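PDB 4XFK: putative branched chain amino acid ABC transporter, periplasmic amino acid-binding protein from Brucella ovis, which probably serves as the periplasmic amino-acid-binding component of an ABC transport system for leucine, isoleucine, valine, threonine and alanine. Local coordinates for residues 304-309 and 328-334; 108-112 and 322-326; 169-173 and 189-193. The protein carries 1 engineered substitution. All coordinates share one frame; numbering follows the deposited sequence. Where two conformers were deposited one is given.

Interaction 1: residues 304-309 and 328-334; sequences QLFGEA and AIENASV
Helix 296-312 lies against the turn that leads from helix 322-331 into strand 333-336, within the periplasmic binding protein fold. Ala-309 points its CB at this turn, and the end of Leu-305 reaches it. The CB of Ala-309 meets Ile-329 CG1 at 3.6 Å. From helix 322-331, Ala-328 CB comes to 3.4 Å from Ala-309 O. Small side chains let the two backbones come close. One turn back, Leu-305 has CG anti to its N (chi1 -175°), and its CD1 lies 3.7 Å from Ala-332 CB and 4.0 Å from Val-334 CG1. Phe-306 turns its CB away from the other segment, but its ring is met at the edge, where CD1 is 4.0 Å from Ile-329 CD1. Leu-113 of strand 111-114 touches Phe-306 and Ile-329. Leu-305 and Val-334 both pack on Tyr-341 of strand 339-343. Glu-308 brings the polar part of the contact. Glu-308 CG, placed by chi1 (170°), lies 3.5 Å from Ser-333 O. A bend at chi2 (70°) swings the carboxylate to a water. It donates to Glu-308 OE2 at 2.8 Å and accepts from Ser-333 N at 3.0 Å.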
loop_
_atom_site.group_PDB
_atom_site.type_symbol
_atom_site.label_atom_id
_atom_site.label_comp_id
_atom_site.label_asym_id
_atom_site.label_seq_id
_atom_site.Cartn_x
_atom_site.Cartn_y
_atom_site.Cartn_z
ATOM N N GLN A 304 -0.045 13.482 -2.779
ATOM C CA GLN A 304 0.051 14.421 -3.896
ATOM C C GLN A 304 -1.308 14.633 -4.558
ATOM O O GLN A 304 -1.668 15.763 -4.885
ATOM C CB GLN A 304 1.099 13.980 -4.922
ATOM C CG GLN A 304 2.512 14.076 -4.386
ATOM C CD GLN A 304 3.579 13.768 -5.419
ATOM O OE1 GLN A 304 3.274 13.418 -6.557
ATOM N NE2 GLN A 304 4.845 13.896 -5.022
ATOM N N LEU A 305 -2.075 13.563 -4.742
ATOM C CA LEU A 305 -3.418 13.721 -5.283
ATOM C C LEU A 305 -4.293 14.507 -4.312
ATOM O O LEU A 305 -5.042 15.388 -4.723
ATOM C CB LEU A 305 -4.054 12.364 -5.601
ATOM C CG LEU A 305 -5.423 12.474 -6.276
ATOM C CD1 LEU A 305 -5.304 13.140 -7.638
ATOM C CD2 LEU A 305 -6.075 11.113 -6.414
ATOM N N PHE A 306 -4.193 14.186 -3.025
ATOM C CA PHE A 306 -4.900 14.923 -1.987
ATOM C C PHE A 306 -4.543 16.408 -2.023
ATOM O O PHE A 306 -5.424 17.265 -1.951
ATOM C CB PHE A 306 -4.579 14.310 -0.620
ATOM C CG PHE A 306 -5.160 15.066 0.538
ATOM C CD1 PHE A 306 -6.536 15.149 0.726
ATOM C CD2 PHE A 306 -4.327 15.704 1.443
ATOM C CE1 PHE A 306 -7.061 15.855 1.795
ATOM C CE2 PHE A 306 -4.851 16.395 2.514
ATOM C CZ PHE A 306 -6.214 16.471 2.686
ATOM N N GLY A 307 -3.259 16.722 -2.159
ATOM C CA GLY A 307 -2.832 18.107 -2.235
ATOM C C GLY A 307 -3.407 18.824 -3.442
ATOM O O GLY A 307 -3.753 20.008 -3.381
ATOM N N GLU A 308 -3.519 18.104 -4.551
ATOM C CA GLU A 308 -4.121 18.665 -5.747
ATOM C C GLU A 308 -5.602 18.966 -5.502
ATOM O O GLU A 308 -6.096 20.022 -5.893
ATOM C CB GLU A 308 -3.925 17.721 -6.932
ATOM C CG GLU A 308 -4.719 18.088 -8.177
ATOM C CD GLU A 308 -4.218 19.335 -8.875
ATOM O OE1 GLU A 308 -3.118 19.829 -8.532
ATOM O OE2 GLU A 308 -4.940 19.825 -9.774
ATOM N N ALA A 309 -6.299 18.045 -4.840
ATOM C CA ALA A 309 -7.687 18.269 -4.447
ATOM C C ALA A 309 -7.832 19.537 -3.605
ATOM O O ALA A 309 -8.733 20.343 -3.834
ATOM C CB ALA A 309 -8.213 17.077 -3.677
ATOM N N ALA A 328 -13.535 17.109 -4.384
ATOM C CA ALA A 328 -12.328 17.551 -5.073
ATOM C C ALA A 328 -11.359 16.380 -5.306
ATOM O O ALA A 328 -10.701 16.322 -6.343
ATOM C CB ALA A 328 -11.644 18.679 -4.309
ATOM N N ILE A 329 -11.282 15.432 -4.371
ATOM C CA ILE A 329 -10.425 14.267 -4.582
ATOM C C ILE A 329 -10.951 13.450 -5.762
ATOM O O ILE A 329 -10.187 13.045 -6.629
ATOM C CB ILE A 329 -10.318 13.368 -3.333
ATOM C CG1 ILE A 329 -9.692 14.126 -2.160
ATOM C CG2 ILE A 329 -9.474 12.126 -3.652
ATOM C CD1 ILE A 329 -9.833 13.392 -0.831
ATOM N N GLU A 330 -12.263 13.230 -5.801
ATOM C CA GLU A 330 -12.875 12.519 -6.924
ATOM C C GLU A 330 -12.533 13.155 -8.264
ATOM O O GLU A 330 -12.344 12.452 -9.262
ATOM C CB GLU A 330 -14.395 12.477 -6.778
ATOM C CG GLU A 330 -14.897 11.599 -5.651
ATOM C CD GLU A 330 -16.407 11.458 -5.659
ATOM O OE1 GLU A 330 -17.098 12.379 -6.145
ATOM O OE2 GLU A 330 -16.911 10.416 -5.203
ATOM N N ASN A 331 -12.489 14.487 -8.285
ATOM C CA ASN A 331 -12.314 15.237 -9.523
ATOM C C ASN A 331 -10.855 15.506 -9.881
ATOM O O ASN A 331 -10.568 16.010 -10.964
ATOM C CB ASN A 331 -13.034 16.584 -9.432
ATOM C CG ASN A 331 -14.524 16.451 -9.202
ATOM O OD1 ASN A 331 -15.129 15.447 -9.547
ATOM N ND2 ASN A 331 -15.125 17.488 -8.627
ATOM N N ALA A 332 -9.940 15.190 -8.974
ATOM C CA ALA A 332 -8.548 15.597 -9.125
ATOM C C ALA A 332 -7.711 14.613 -9.927
ATOM O O ALA A 332 -7.955 13.406 -9.917
ATOM C CB ALA A 332 -7.916 15.799 -7.755
ATOM N N SER A 333 -6.705 15.143 -10.609
ATOM C CA SER A 333 -5.685 14.306 -11.222
ATOM C C SER A 333 -4.355 15.021 -11.075
ATOM O O SER A 333 -4.293 16.253 -11.106
ATOM C CB SER A 333 -5.987 14.032 -12.697
ATOM O OG SER A 333 -5.922 15.232 -13.440
ATOM N N VAL A 334 -3.292 14.247 -10.889
ATOM C CA VAL A 334 -1.974 14.836 -10.695
ATOM C C VAL A 334 -0.909 14.009 -11.399
ATOM O O VAL A 334 -1.020 12.782 -11.480
ATOM C CB VAL A 334 -1.670 15.029 -9.179
ATOM C CG1 VAL A 334 -1.449 13.688 -8.476
ATOM C CG2 VAL A 334 -0.496 15.965 -8.969
HETATM O O HOH W 1 -6.883 18.176 -10.831
#

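Interaction 2: residues 108-112 and 322-326; sequences KEVLY and TTDIA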
loop_
_atom_site.group_PDB
_atom_site.type_symbol
_atom_site.label_atom_id
_atom_site.label_comp_id
_atom_site.label_asym_id
_atom_site.label_seq_id
_atom_site.Cartn_x
_atom_site.Cartn_y
_atom_site.Cartn_z
ATOM N N LYS A 108 -20.518 17.455 9.530
ATOM C CA LYS A 108 -19.255 17.471 10.257
ATOM C C LYS A 108 -18.484 16.177 10.015
ATOM O O LYS A 108 -17.787 15.682 10.897
ATOM C CB LYS A 108 -19.499 17.628 11.757
ATOM N N GLU A 109 -18.603 15.641 8.806
ATOM C CA GLU A 109 -18.013 14.350 8.480
ATOM C C GLU A 109 -16.484 14.350 8.521
ATOM O O GLU A 109 -15.833 15.366 8.261
ATOM C CB GLU A 109 -18.512 13.874 7.113
ATOM C CG GLU A 109 -20.004 13.553 7.076
ATOM C CD GLU A 109 -20.880 14.751 6.736
ATOM O OE1 GLU A 109 -20.372 15.893 6.703
ATOM O OE2 GLU A 109 -22.091 14.540 6.494
ATOM N N VAL A 110 -15.928 13.188 8.851
ATOM C CA VAL A 110 -14.489 12.970 8.899
ATOM C C VAL A 110 -14.077 12.107 7.707
ATOM O O VAL A 110 -14.791 11.168 7.334
ATOM C CB VAL A 110 -14.108 12.289 10.241
ATOM C CG1 VAL A 110 -12.662 11.801 10.248
ATOM C CG2 VAL A 110 -14.372 13.239 11.411
ATOM N N LEU A 111 -12.949 12.451 7.091
ATOM C CA LEU A 111 -12.405 11.680 5.978
ATOM C C LEU A 111 -11.382 10.660 6.443
ATOM O O LEU A 111 -10.573 10.945 7.320
ATOM C CB LEU A 111 -11.714 12.605 4.977
ATOM C CG LEU A 111 -12.574 13.365 3.982
ATOM C CD1 LEU A 111 -11.808 14.546 3.424
ATOM C CD2 LEU A 111 -13.006 12.414 2.873
ATOM N N TYR A 112 -11.409 9.478 5.836
ATOM C CA TYR A 112 -10.366 8.488 6.061
ATOM C C TYR A 112 -9.568 8.343 4.758
ATOM O O TYR A 112 -10.077 7.837 3.750
ATOM C CB TYR A 112 -10.977 7.158 6.519
ATOM C CG TYR A 112 -10.029 5.976 6.589
ATOM C CD1 TYR A 112 -8.668 6.141 6.868
ATOM C CD2 TYR A 112 -10.507 4.684 6.380
ATOM C CE1 TYR A 112 -7.816 5.041 6.914
ATOM C CE2 TYR A 112 -9.670 3.601 6.425
ATOM C CZ TYR A 112 -8.334 3.778 6.689
ATOM O OH TYR A 112 -7.527 2.670 6.716
ATOM N N THR A 322 -15.410 18.901 4.605
ATOM C CA THR A 322 -14.836 17.643 4.155
ATOM C C THR A 322 -15.582 17.041 2.966
ATOM O O THR A 322 -15.009 16.262 2.225
ATOM C CB THR A 322 -14.762 16.623 5.287
ATOM O OG1 THR A 322 -16.047 16.530 5.903
ATOM C CG2 THR A 322 -13.736 17.046 6.335
ATOM N N THR A 323 -16.854 17.385 2.784
ATOM C CA THR A 323 -17.572 16.910 1.607
ATOM C C THR A 323 -17.002 17.566 0.359
ATOM O O THR A 323 -16.789 16.903 -0.653
ATOM C CB THR A 323 -19.083 17.159 1.712
ATOM O OG1 THR A 323 -19.556 16.535 2.908
ATOM C CG2 THR A 323 -19.811 16.564 0.505
ATOM N N ASP A 324 -16.723 18.864 0.438
ATOM C CA ASP A 324 -16.091 19.564 -0.673
ATOM C C ASP A 324 -14.704 18.996 -0.955
ATOM O O ASP A 324 -14.321 18.845 -2.113
ATOM C CB ASP A 324 -16.020 21.074 -0.417
ATOM C CG ASP A 324 -17.385 21.733 -0.412
ATOM O OD1 ASP A 324 -18.325 21.167 -1.015
ATOM O OD2 ASP A 324 -17.514 22.817 0.192
ATOM N N ILE A 325 -13.955 18.660 0.092
ATOM C CA ILE A 325 -12.646 18.046 -0.109
ATOM C C ILE A 325 -12.802 16.685 -0.800
ATOM O O ILE A 325 -12.094 16.388 -1.760
ATOM C CB ILE A 325 -11.859 17.909 1.216
ATOM C CG1 ILE A 325 -11.487 19.299 1.751
ATOM C CG2 ILE A 325 -10.604 17.053 1.018
ATOM C CD1 ILE A 325 -10.932 19.293 3.168
ATOM N N ALA A 326 -13.762 15.890 -0.341
ATOM C CA ALA A 326 -14.008 14.578 -0.931
ATOM C C ALA A 326 -14.338 14.673 -2.421
ATOM O O ALA A 326 -13.796 13.926 -3.240
ATOM C CB ALA A 326 -15.131 13.868 -0.188
HETATM O O HOH W 2 -18.854 17.578 5.351
#
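Glu-109 meets the first turn of helix 322-331 in two ways, through its backbone and through its carboxylate. Its carbonyl O accepts a hydrogen bond from Thr-322 OG1 at 2.6 Å. The bond is short, and the donor sits above the carbonyl plane, about 48° out of it. Thr-322 OG1 lies between its own N and carbonyl carbon (chi1 51°), which points it at the Glu-109 carbonyl. The Glu-109 chain bends at chi2 (89°) and brings OE1 back toward the helix. OE1 accepts a hydrogen bond from a water at 2.6 Å. The same water donates to Thr-322 OG1 at 3.0 Å and is hydrogen-bonded to Thr-323 OG1 at 2.7 Å. The other carboxylate oxygen, OE2, is held by Gly-107 N, and Thr-323 OG1 has a further partner in Tyr-130 OH. Val-110 turns its side chain away from the helix, onto Tyr-101 of helix 88-104. Leu-111 begins strand 111-114 and turns back toward the helix. Its CD1 lies 3.7 Å from Ile-325 CG2 and 3.8 Å from Thr-322 O. The other branch, CD2, lies 4.0 Å from Ala-326 CB. Phe-132 of the next strand touches both Leu-111 and Ala-326. This packs the N-terminal turn of helix 322-331 on the entry to strand 111-114 of the five-stranded parallel sheet, in the periplasmic binding protein fold. Polar groups and one water make the join at Glu-109, while Leu-111 supplies the apolar contacts. Thr-322 OG1 donates a hydrogen bond to the carbonyl and accepts one from the water, so the hydroxyl works in both directions.

Interaction 3: residues 169-173 and 189-193; sequences GVDVE and DKTLH
Val-170 and Leu-192 supply the apolar part of this contact between helix 167-184 and strand 186-193. Their side chains cross at about a right angle, with Val-170 CG2 3.9 Å from Leu-192 CD1. The other branch of Leu-192, CD2, lies 4.0 Å from Gly-169 O. Gly-169 has no side chain on the face that looks toward the strand, and the leucine occupies that side. Asn-165 also touches both Val-170 and Leu-192. Glu-173 provides the second kind of contact, van der Waals packing by a charged residue. Its CG is anti to the backbone N (chi1 -178°), and the extended chain carries the carboxylate out over the strand. OE1 lies 3.6 Å from Leu-192 CG. The carboxyl carbon CD is 3.7 Å from Lys-190 CD, where the two long chains cross at about a right angle. The charged ends stay apart: Glu-173 OE2 and Lys-190 NZ are separated by 4.4 Å, beyond a salt bridge. Two waters link the polar atoms. One donates to Glu-173 OE2 at 2.7 Å and also accepts from Lys-190 NZ, so it bridges the two charged groups. The other lies within hydrogen-bonding reach of both Glu-173 OE1 and Thr-191 O, though it cannot serve every acceptor near it. The local helix and strand axes run nearly antiparallel, at 172°, with a closest approach of 9.6 Å. Strand 186-193 pairs in parallel with strand 158-164, and the helix connects them. This is the packing of a beta-alpha-beta crossover, a repeated unit of the alpha/beta lobes in periplasmic binding proteins.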
loop_
_atom_site.group_PDB
_atom_site.type_symbol
_atom_site.label_atom_id
_atom_site.label_comp_id
_atom_site.label_asym_id
_atom_site.label_seq_id
_atom_site.Cartn_x
_atom_site.Cartn_y
_atom_site.Cartn_z
ATOM N N GLY A 169 -4.382 -11.491 3.656
ATOM C CA GLY A 169 -3.801 -12.712 3.130
ATOM C C GLY A 169 -4.817 -13.620 2.468
ATOM O O GLY A 169 -4.521 -14.279 1.467
ATOM N N VAL A 170 -6.015 -13.668 3.033
ATOM C CA VAL A 170 -7.112 -14.411 2.438
ATOM C C VAL A 170 -7.440 -13.835 1.059
ATOM O O VAL A 170 -7.640 -14.586 0.106
ATOM C CB VAL A 170 -8.330 -14.381 3.374
ATOM C CG1 VAL A 170 -9.588 -14.893 2.673
ATOM C CG2 VAL A 170 -8.029 -15.202 4.623
ATOM N N ASP A 171 -7.463 -12.507 0.948
ATOM C CA ASP A 171 -7.731 -11.883 -0.342
ATOM C C ASP A 171 -6.643 -12.200 -1.368
ATOM O O ASP A 171 -6.939 -12.395 -2.555
ATOM C CB ASP A 171 -7.855 -10.362 -0.207
ATOM C CG ASP A 171 -9.150 -9.921 0.446
ATOM O OD1 ASP A 171 -10.116 -10.705 0.497
ATOM O OD2 ASP A 171 -9.203 -8.758 0.891
ATOM N N VAL A 172 -5.383 -12.239 -0.931
ATOM C CA VAL A 172 -4.311 -12.605 -1.849
ATOM C C VAL A 172 -4.501 -14.039 -2.342
ATOM O O VAL A 172 -4.448 -14.301 -3.547
ATOM C CB VAL A 172 -2.899 -12.431 -1.223
ATOM C CG1 VAL A 172 -1.833 -12.986 -2.169
ATOM C CG2 VAL A 172 -2.632 -10.960 -0.905
ATOM N N GLU A 173 -4.717 -14.966 -1.419
ATOM C CA GLU A 173 -4.945 -16.346 -1.827
ATOM C C GLU A 173 -6.109 -16.457 -2.809
ATOM O O GLU A 173 -6.000 -17.117 -3.847
ATOM C CB GLU A 173 -5.213 -17.247 -0.625
ATOM C CG GLU A 173 -5.400 -18.709 -1.036
ATOM C CD GLU A 173 -5.722 -19.622 0.124
ATOM O OE1 GLU A 173 -4.801 -19.958 0.891
ATOM O OE2 GLU A 173 -6.898 -20.023 0.252
ATOM N N ASP A 189 -0.440 -26.117 -4.295
ATOM C CA ASP A 189 -0.718 -26.205 -2.876
ATOM C C ASP A 189 -0.779 -24.790 -2.331
ATOM O O ASP A 189 -0.312 -23.851 -2.977
ATOM C CB ASP A 189 0.366 -27.037 -2.175
ATOM C CG ASP A 189 -0.087 -27.596 -0.840
ATOM O OD1 ASP A 189 -1.268 -27.411 -0.478
ATOM O OD2 ASP A 189 0.743 -28.238 -0.156
ATOM N N LYS A 190 -1.392 -24.632 -1.167
ATOM C CA LYS A 190 -1.528 -23.316 -0.566
ATOM C C LYS A 190 -1.610 -23.407 0.948
ATOM O O LYS A 190 -1.992 -24.441 1.501
ATOM C CB LYS A 190 -2.745 -22.579 -1.135
ATOM C CG LYS A 190 -4.072 -23.266 -0.888
ATOM C CD LYS A 190 -5.152 -22.719 -1.810
ATOM C CE LYS A 190 -6.383 -23.609 -1.793
ATOM N NZ LYS A 190 -7.413 -23.143 -2.767
ATOM N N THR A 191 -1.246 -22.313 1.606
ATOM C CA THR A 191 -1.172 -22.247 3.056
ATOM C C THR A 191 -1.594 -20.872 3.545
ATOM O O THR A 191 -1.191 -19.858 2.975
ATOM C CB THR A 191 0.286 -22.430 3.527
ATOM O OG1 THR A 191 0.695 -23.777 3.293
ATOM C CG2 THR A 191 0.447 -22.086 5.012
ATOM N N LEU A 192 -2.402 -20.848 4.598
ATOM C CA LEU A 192 -2.600 -19.653 5.401
ATOM C C LEU A 192 -2.038 -19.936 6.784
ATOM O O LEU A 192 -2.359 -20.964 7.391
ATOM C CB LEU A 192 -4.079 -19.321 5.529
ATOM C CG LEU A 192 -4.836 -18.862 4.288
ATOM C CD1 LEU A 192 -6.302 -18.675 4.649
ATOM C CD2 LEU A 192 -4.256 -17.571 3.743
ATOM N N HIS A 193 -1.222 -19.027 7.297
ATOM C CA HIS A 193 -0.580 -19.247 8.583
ATOM C C HIS A 193 -0.861 -18.111 9.559
ATOM O O HIS A 193 -1.352 -17.046 9.179
ATOM C CB HIS A 193 0.931 -19.458 8.402
ATOM C CG HIS A 193 1.625 -18.323 7.713
ATOM N ND1 HIS A 193 1.858 -17.109 8.327
ATOM C CD2 HIS A 193 2.138 -18.213 6.462
ATOM C CE1 HIS A 193 2.485 -16.306 7.484
ATOM N NE2 HIS A 193 2.665 -16.949 6.345
HETATM O O HOH W 3 -2.411 -18.871 0.618
HETATM O O HOH W 4 -8.171 -20.867 -2.022
#

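Interactions 1 and 2 share helix 322-331, and their centres are 13 Å apart. They touch directly where Phe-306 CE1 packs 3.8 Å from Ile-325 CG2. Helix 322-331 meets helix 296-312 in one contact and the entry to strand 111-114 in the other. Interaction 3 is remote, with its centre 34 Å from that of interaction 1 and 35 Å from that of interaction 2. It lies on the opposite side of the chain's centre from interaction 1, though both reach the same mixed sheet. Each contact stays some way from a bound sodium ion, which is about 12 Å from the side chain of Ile-329, about 13 Å from that of Ala-326 and about 12 Å from Gly-169.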